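Local coordinates for envelope polyprotein (Puumala orthohantavirus, PDB 5FXU) that forms the ectodomain of the hantaviral surface glycoprotein Gn, which probably works together with Gc in the envelope spike during entry into host cells, at residues Ser53-Thr58 / Arg89-Val94; Cys111-Cys116 / Leu306-Gly311. All coordinates share one frame; numbering follows the deposited sequence.

Interaction 1: residues Ser53-Thr58 / Arg89-Val94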
ATOM      1  N   SER A  53       3.721 -15.255  -7.034  1.00 82.65           N
ATOM      2  CA  SER A  53       3.160 -16.520  -6.512  1.00 79.73           C
ATOM      3  C   SER A  53       1.667 -16.375  -6.123  1.00 75.50           C
ATOM      4  O   SER A  53       1.148 -15.258  -5.980  1.00 72.69           O
ATOM      5  CB  SER A  53       3.959 -16.990  -5.299  1.00 79.89           C
ATOM      6  OG  SER A  53       3.706 -16.143  -4.195  1.00 80.92           O
ATOM      7  N   GLN A  54       1.004 -17.515  -5.935  1.00 71.64           N
ATOM      8  CA  GLN A  54      -0.418 -17.564  -5.589  1.00 67.64           C
ATOM      9  C   GLN A  54      -0.620 -17.195  -4.142  1.00 63.51           C
ATOM     10  O   GLN A  54       0.121 -17.648  -3.275  1.00 61.62           O
ATOM     11  CB  GLN A  54      -0.996 -18.949  -5.797  1.00 72.20           C
ATOM     12  CG  GLN A  54      -1.229 -19.313  -7.239  1.00 77.00           C
ATOM     13  CD  GLN A  54      -2.018 -20.599  -7.332  1.00 82.95           C
ATOM     14  OE1 GLN A  54      -1.470 -21.658  -7.060  1.00 89.94           O
ATOM     15  NE2 GLN A  54      -3.316 -20.520  -7.659  1.00 84.56           N
ATOM     16  N   GLN A  55      -1.642 -16.388  -3.883  1.00 59.04           N
ATOM     17  CA  GLN A  55      -1.843 -15.816  -2.552  1.00 56.80           C
ATOM     18  C   GLN A  55      -3.340 -15.868  -2.178  1.00 52.96           C
ATOM     19  O   GLN A  55      -4.189 -15.382  -2.915  1.00 51.34           O
ATOM     20  CB  GLN A  55      -1.176 -14.417  -2.484  1.00 56.92           C
ATOM     21  CG  GLN A  55      -1.702 -13.376  -3.481  1.00 56.95           C
ATOM     22  CD  GLN A  55      -0.675 -12.473  -4.214  1.00 54.64           C
ATOM     23  OE1 GLN A  55      -1.051 -11.798  -5.179  1.00 52.23           O
ATOM     24  NE2 GLN A  55       0.574 -12.406  -3.751  1.00 53.77           N
ATOM     25  N   PRO A  56      -3.675 -16.562  -1.079  1.00 50.27           N
ATOM     26  CA  PRO A  56      -5.084 -16.784  -0.750  1.00 47.81           C
ATOM     27  C   PRO A  56      -5.794 -15.563  -0.136  1.00 43.59           C
ATOM     28  O   PRO A  56      -5.352 -15.013   0.861  1.00 41.80           O
ATOM     29  CB  PRO A  56      -5.029 -17.939   0.260  1.00 50.18           C
ATOM     30  CG  PRO A  56      -3.702 -17.781   0.933  1.00 51.16           C
ATOM     31  CD  PRO A  56      -2.775 -17.267  -0.140  1.00 51.11           C
ATOM     32  N   PHE A  57      -6.905 -15.195  -0.753  1.00 41.74           N
ATOM     33  CA  PHE A  57      -7.760 -14.080  -0.377  1.00 39.46           C
ATOM     34  C   PHE A  57      -9.185 -14.570  -0.183  1.00 40.40           C
ATOM     35  O   PHE A  57      -9.636 -15.507  -0.838  1.00 41.03           O
ATOM     36  CB  PHE A  57      -7.796 -13.043  -1.494  1.00 37.68           C
ATOM     37  CG  PHE A  57      -6.722 -12.008  -1.404  1.00 37.08           C
ATOM     38  CD1 PHE A  57      -5.418 -12.273  -1.839  1.00 36.97           C
ATOM     39  CD2 PHE A  57      -7.009 -10.760  -0.907  1.00 35.65           C
ATOM     40  CE1 PHE A  57      -4.431 -11.298  -1.757  1.00 36.71           C
ATOM     41  CE2 PHE A  57      -6.035  -9.793  -0.829  1.00 35.26           C
ATOM     42  CZ  PHE A  57      -4.740 -10.062  -1.246  1.00 35.36           C
ATOM     43  N   THR A  58      -9.893 -13.922   0.735  1.00 39.74           N
ATOM     44  CA  THR A  58     -11.313 -14.067   0.819  1.00 39.02           C
ATOM     45  C   THR A  58     -11.914 -12.992  -0.045  1.00 37.13           C
ATOM     46  O   THR A  58     -11.687 -11.835   0.195  1.00 36.12           O
ATOM     47  CB  THR A  58     -11.781 -13.916   2.252  1.00 39.12           C
ATOM     48  OG1 THR A  58     -11.342 -15.064   2.963  1.00 39.47           O
ATOM     49  CG2 THR A  58     -13.326 -13.811   2.325  1.00 40.64           C
ATOM     50  N   ARG A  89      -2.791 -13.555  -7.795  1.00 50.41           N
ATOM     51  CA  ARG A  89      -1.359 -13.396  -7.942  1.00 52.49           C
ATOM     52  C   ARG A  89      -0.985 -12.001  -8.287  1.00 48.67           C
ATOM     53  O   ARG A  89      -1.788 -11.265  -8.852  1.00 46.43           O
ATOM     54  CB  ARG A  89      -0.821 -14.221  -9.100  1.00 58.40           C
ATOM     55  CG  ARG A  89      -1.164 -15.692  -9.192  1.00 65.52           C
ATOM     56  CD  ARG A  89      -0.549 -16.241 -10.494  1.00 71.57           C
ATOM     57  NE  ARG A  89      -0.384 -17.702 -10.528  1.00 77.83           N
ATOM     58  CZ  ARG A  89       0.621 -18.399  -9.975  1.00 80.97           C
ATOM     59  NH1 ARG A  89       1.592 -17.792  -9.292  1.00 78.66           N
ATOM     60  NH2 ARG A  89       0.642 -19.733 -10.085  1.00 84.16           N
ATOM     61  N   GLY A  90       0.280 -11.667  -8.008  1.00 45.72           N
ATOM     62  CA  GLY A  90       0.824 -10.373  -8.394  1.00 43.99           C
ATOM     63  C   GLY A  90       0.500  -9.215  -7.462  1.00 41.68           C
ATOM     64  O   GLY A  90       0.990  -8.113  -7.683  1.00 43.49           O
ATOM     65  N   LEU A  91      -0.296  -9.436  -6.423  1.00 39.79           N
ATOM     66  CA  LEU A  91      -0.641  -8.350  -5.514  1.00 39.65           C
ATOM     67  C   LEU A  91       0.541  -8.004  -4.614  1.00 39.66           C
ATOM     68  O   LEU A  91       1.445  -8.821  -4.411  1.00 37.76           O
ATOM     69  CB  LEU A  91      -1.876  -8.656  -4.670  1.00 39.89           C
ATOM     70  CG  LEU A  91      -3.183  -8.315  -5.383  1.00 41.13           C
ATOM     71  CD1 LEU A  91      -3.466  -9.295  -6.508  1.00 42.41           C
ATOM     72  CD2 LEU A  91      -4.334  -8.285  -4.398  1.00 41.44           C
ATOM     73  N   CYS A  92       0.515  -6.772  -4.102  1.00 40.27           N
ATOM     74  CA  CYS A  92       1.550  -6.273  -3.221  1.00 40.81           C
ATOM     75  C   CYS A  92       1.454  -6.858  -1.827  1.00 39.50           C
ATOM     76  O   CYS A  92       1.085  -6.167  -0.898  1.00 39.89           O
ATOM     77  CB  CYS A  92       1.553  -4.724  -3.191  1.00 40.77           C
ATOM     78  SG  CYS A  92       1.974  -3.919  -4.762  1.00 43.03           S
ATOM     79  N   LEU A  93       1.825  -8.126  -1.719  1.00 41.02           N
ATOM     80  CA  LEU A  93       2.042  -8.830  -0.457  1.00 42.95           C
ATOM     81  C   LEU A  93       3.523  -9.136  -0.414  1.00 42.39           C
ATOM     82  O   LEU A  93       3.977 -10.180  -0.887  1.00 46.08           O
ATOM     83  CB  LEU A  93       1.284 -10.157  -0.377  1.00 44.20           C
ATOM     84  CG  LEU A  93      -0.143 -10.137   0.109  1.00 45.82           C
ATOM     85  CD1 LEU A  93      -1.013  -9.557  -0.988  1.00 46.10           C
ATOM     86  CD2 LEU A  93      -0.601 -11.547   0.453  1.00 47.67           C
ATOM     87  N   VAL A  94       4.274  -8.233   0.159  1.00 39.52           N
ATOM     88  CA  VAL A  94       5.706  -8.310   0.107  1.00 38.64           C
ATOM     89  C   VAL A  94       6.173  -9.011   1.390  1.00 38.24           C
ATOM     90  O   VAL A  94       5.695  -8.705   2.476  1.00 37.08           O
ATOM     91  CB  VAL A  94       6.290  -6.898  -0.043  1.00 38.14           C
ATOM     92  CG1 VAL A  94       7.789  -6.968  -0.237  1.00 38.68           C
ATOM     93  CG2 VAL A  94       5.637  -6.193  -1.225  1.00 37.13           C
TER
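Gln55 reaches from its strand into the turn after Arg89, where its amide oxygen OE1 takes the backbone N-H of Leu91 at 2.8 Å and 153°. CG of Gln55 lies between its own backbone N and carbonyl carbon (chi1 60°), and a bend at chi2 carries the amide to the turn; glutamine has the length and the acceptor for this. The backbone turns at Gly90 with a positive phi, which glycine adopts more readily than residues with a side chain. The loop runs on into an inverse gamma turn centred on Cys92, Leu93 N-H bonded to Leu91 O, which puts both leucines on the Phe57 side. Packing there is apolar and close: Phe57 CZ meets Leu91 CD2 at 3.6 Å and Leu93 CD1 at 3.8 Å, the latter at the ring edge. The other end is exposed and looser. There Gln54 lays its CG over one guanidinium face of Arg89, 3.4 Å from CZ, an apolar contact of a methylene with the flat group. Arg89 NH1 bonds instead to the carbonyl of Ser52. Strand 79-89 pairs antiparallel with 54-64, whose far edge takes 321-323 in parallel, while Leu343 of strand 340-354 packs against Phe57 and Leu93.

Interaction 2: residues Cys111-Cys116 / Leu306-Gly311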
ATOM      1  N   CYS A 111       4.603  -5.012  -8.369  1.00 37.04           N
ATOM      2  CA  CYS A 111       3.375  -5.627  -7.905  1.00 36.82           C
ATOM      3  C   CYS A 111       2.232  -4.621  -8.076  1.00 35.95           C
ATOM      4  O   CYS A 111       2.470  -3.479  -8.458  1.00 36.71           O
ATOM      5  CB  CYS A 111       3.520  -6.037  -6.447  1.00 37.71           C
ATOM      6  SG  CYS A 111       3.849  -4.666  -5.295  1.00 39.97           S
ATOM      7  N   PHE A 112       0.983  -5.049  -7.890  1.00 36.18           N
ATOM      8  CA  PHE A 112      -0.162  -4.117  -8.023  1.00 34.54           C
ATOM      9  C   PHE A 112      -1.127  -4.267  -6.871  1.00 32.87           C
ATOM     10  O   PHE A 112      -1.126  -5.280  -6.199  1.00 31.44           O
ATOM     11  CB  PHE A 112      -0.842  -4.245  -9.392  1.00 34.78           C
ATOM     12  CG  PHE A 112      -1.315  -5.621  -9.694  1.00 36.43           C
ATOM     13  CD1 PHE A 112      -0.458  -6.583 -10.240  1.00 36.93           C
ATOM     14  CD2 PHE A 112      -2.626  -5.973  -9.405  1.00 36.94           C
ATOM     15  CE1 PHE A 112      -0.914  -7.865 -10.493  1.00 37.78           C
ATOM     16  CE2 PHE A 112      -3.087  -7.247  -9.658  1.00 37.84           C
ATOM     17  CZ  PHE A 112      -2.232  -8.199 -10.193  1.00 38.82           C
ATOM     18  N   ASP A 113      -1.867  -3.204  -6.589  1.00 32.24           N
ATOM     19  CA  ASP A 113      -3.024  -3.256  -5.700  1.00 32.96           C
ATOM     20  C   ASP A 113      -4.272  -3.042  -6.577  1.00 33.01           C
ATOM     21  O   ASP A 113      -4.140  -2.633  -7.735  1.00 33.68           O
ATOM     22  CB  ASP A 113      -2.905  -2.193  -4.570  1.00 33.44           C
ATOM     23  CG  ASP A 113      -3.761  -2.543  -3.312  1.00 34.62           C
ATOM     24  OD1 ASP A 113      -4.629  -3.460  -3.439  1.00 34.65           O
ATOM     25  OD2 ASP A 113      -3.571  -1.902  -2.203  1.00 33.72           O
ATOM     26  N   LEU A 114      -5.464  -3.295  -6.032  1.00 32.44           N
ATOM     27  CA  LEU A 114      -6.724  -3.231  -6.798  1.00 32.69           C
ATOM     28  C   LEU A 114      -7.699  -2.281  -6.128  1.00 31.19           C
ATOM     29  O   LEU A 114      -7.854  -2.323  -4.926  1.00 30.17           O
ATOM     30  CB  LEU A 114      -7.382  -4.595  -6.880  1.00 33.19           C
ATOM     31  CG  LEU A 114      -6.557  -5.721  -7.479  1.00 34.76           C
ATOM     32  CD1 LEU A 114      -7.232  -7.069  -7.275  1.00 36.32           C
ATOM     33  CD2 LEU A 114      -6.334  -5.451  -8.946  1.00 35.70           C
ATOM     34  N   SER A 115      -8.320  -1.422  -6.931  1.00 30.15           N
ATOM     35  CA  SER A 115      -9.324  -0.494  -6.485  1.00 30.20           C
ATOM     36  C   SER A 115     -10.516  -0.832  -7.361  1.00 31.38           C
ATOM     37  O   SER A 115     -10.461  -0.614  -8.571  1.00 32.46           O
ATOM     38  CB  SER A 115      -8.899   0.961  -6.694  1.00 29.39           C
ATOM     39  OG  SER A 115      -7.761   1.269  -5.924  1.00 28.62           O
ATOM     40  N   CYS A 116     -11.578  -1.340  -6.743  1.00 31.20           N
ATOM     41  CA  CYS A 116     -12.661  -1.998  -7.458  1.00 32.64           C
ATOM     42  C   CYS A 116     -14.065  -1.565  -6.999  1.00 31.18           C
ATOM     43  O   CYS A 116     -14.299  -1.292  -5.823  1.00 29.46           O
ATOM     44  CB  CYS A 116     -12.570  -3.488  -7.205  1.00 34.53           C
ATOM     45  SG  CYS A 116     -10.985  -4.258  -7.542  1.00 36.56           S
ATOM     46  N   LEU A 306     -12.756   4.261  -5.805  1.00 45.80           N
ATOM     47  CA  LEU A 306     -11.988   5.385  -5.316  1.00 44.96           C
ATOM     48  C   LEU A 306     -10.797   4.897  -4.476  1.00 41.96           C
ATOM     49  O   LEU A 306      -9.654   5.201  -4.789  1.00 43.03           O
ATOM     50  CB  LEU A 306     -12.893   6.308  -4.524  1.00 46.76           C
ATOM     51  CG  LEU A 306     -12.395   7.734  -4.283  1.00 49.93           C
ATOM     52  CD1 LEU A 306     -12.156   8.481  -5.590  1.00 52.06           C
ATOM     53  CD2 LEU A 306     -13.419   8.485  -3.447  1.00 51.73           C
ATOM     54  N   TYR A 307     -11.069   4.111  -3.448  1.00 38.84           N
ATOM     55  CA  TYR A 307     -10.030   3.542  -2.588  1.00 36.50           C
ATOM     56  C   TYR A 307      -9.648   2.148  -3.062  1.00 34.97           C
ATOM     57  O   TYR A 307     -10.351   1.528  -3.841  1.00 34.56           O
ATOM     58  CB  TYR A 307     -10.530   3.485  -1.144  1.00 36.04           C
ATOM     59  CG  TYR A 307     -11.035   4.816  -0.634  1.00 36.83           C
ATOM     60  CD1 TYR A 307     -10.206   5.924  -0.618  1.00 37.13           C
ATOM     61  CD2 TYR A 307     -12.338   4.963  -0.158  1.00 38.08           C
ATOM     62  CE1 TYR A 307     -10.654   7.147  -0.166  1.00 38.36           C
ATOM     63  CE2 TYR A 307     -12.800   6.183   0.302  1.00 38.85           C
ATOM     64  CZ  TYR A 307     -11.948   7.269   0.291  1.00 39.49           C
ATOM     65  OH  TYR A 307     -12.389   8.491   0.713  1.00 42.75           O
ATOM     66  N   THR A 308      -8.541   1.645  -2.546  1.00 32.94           N
ATOM     67  CA  THR A 308      -8.165   0.269  -2.749  1.00 32.38           C
ATOM     68  C   THR A 308      -9.189  -0.649  -2.082  1.00 32.20           C
ATOM     69  O   THR A 308      -9.844  -0.256  -1.117  1.00 33.46           O
ATOM     70  CB  THR A 308      -6.732  -0.029  -2.195  1.00 32.33           C
ATOM     71  OG1 THR A 308      -6.672   0.230  -0.796  1.00 32.23           O
ATOM     72  CG2 THR A 308      -5.691   0.808  -2.893  1.00 32.27           C
ATOM     73  N   SER A 309      -9.285  -1.876  -2.575  1.00 30.95           N
ATOM     74  CA  SER A 309     -10.273  -2.845  -2.127  1.00 30.85           C
ATOM     75  C   SER A 309      -9.610  -4.033  -1.444  1.00 30.34           C
ATOM     76  O   SER A 309     -10.235  -5.075  -1.311  1.00 30.16           O
ATOM     77  CB  SER A 309     -11.071  -3.352  -3.327  1.00 32.64           C
ATOM     78  OG  SER A 309     -11.491  -2.285  -4.150  1.00 34.39           O
ATOM     79  N   THR A 310      -8.372  -3.879  -0.975  1.00 28.97           N
ATOM     80  CA  THR A 310      -7.640  -4.985  -0.342  1.00 29.18           C
ATOM     81  C   THR A 310      -7.196  -4.624   1.084  1.00 28.66           C
ATOM     82  O   THR A 310      -6.857  -3.479   1.374  1.00 27.00           O
ATOM     83  CB  THR A 310      -6.393  -5.345  -1.141  1.00 29.42           C
ATOM     84  OG1 THR A 310      -5.599  -4.168  -1.277  1.00 30.99           O
ATOM     85  CG2 THR A 310      -6.756  -5.863  -2.543  1.00 30.25           C
ATOM     86  N   GLY A 311      -7.234  -5.609   1.966  1.00 28.89           N
ATOM     87  CA  GLY A 311      -6.741  -5.433   3.319  1.00 28.90           C
ATOM     88  C   GLY A 311      -6.639  -6.737   4.075  1.00 29.46           C
ATOM     89  O   GLY A 311      -6.811  -7.811   3.504  1.00 28.22           O
TER
HETATM   90  O   HOH W   1      -4.971  -1.700  -0.063  1.00 24.17           O
HETATM   91  O   HOH W   2      -7.168   3.876  -5.590  1.00 32.11           O
HETATM   92  O   HOH W   3     -13.787  -1.615  -2.918  1.00 35.35           O
HETATM   93  O   HOH W   4     -12.868   1.063  -4.635  1.00 42.30           O
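Ser309 turns its side chain onto the end of strand 107-116. Its CB lies 3.7 Å from Leu114 O, the same carbonyl that accepts the backbone N-H of Ser309 at 2.8 Å. From there OG, set opposite the carbonyl carbon (chi1 -47°), accepts the N-H of Cys116 at 2.8 Å and 142°, and brushes Cys116 CB at 3.5 Å. Water 3 lies 2.7 Å from OG as well and probably bonds to Cys116 O. A small hydroxyl fits here, since it can reach a buried amide with little bulk. The touching parts run 115° apart, so 306-311 crosses the strand instead of joining it as a regular neighbour. That strand belongs to a beta-hairpin with 120-130, whose turn is spanned by the Cys116-Cys121 disulfide and carries a glycan at Asn117. Further along, Thr310 OG1 points its hydroxyl at Asp113 OD1; the 2.5 Å between them is too short to be taken literally. The same carboxylate oxygen receives the backbone N-H of Leu114. Asp113 OD2 faces the Thr308 methyl CG2 at 3.5 Å and is satisfied by Thr344 and by water 1, which also bonds to Thr308 OG1 and Thr310 O. An aspartate suits this spot because its two oxygens can serve several buried donors. At the other end, water 2 joins Ser115 OG to Leu306 O.

Following the chain from the N terminus, interaction 1 closes first, when the residues after strand 79-89 return to the beginning of strand 54-64. The chain then passes through helix 102-105 and enters strand 107-116. Interaction 2 closes much later, after 189 intervening residues, when 306-311 leads into strand 310-313. The loops lie in series, neither nesting nor crossing. They are nonetheless joined: the Cys92-Cys111 disulfide, with a probable bond from Cys92 N to Phe112 O, carries the loop after 79-89 to the 107-116/120-130 hairpin. Interaction 1 holds that loop against 54-64, and interaction 2 sets the approach to 310-313 across the hairpin, with strand 340-354 packing against both contacts.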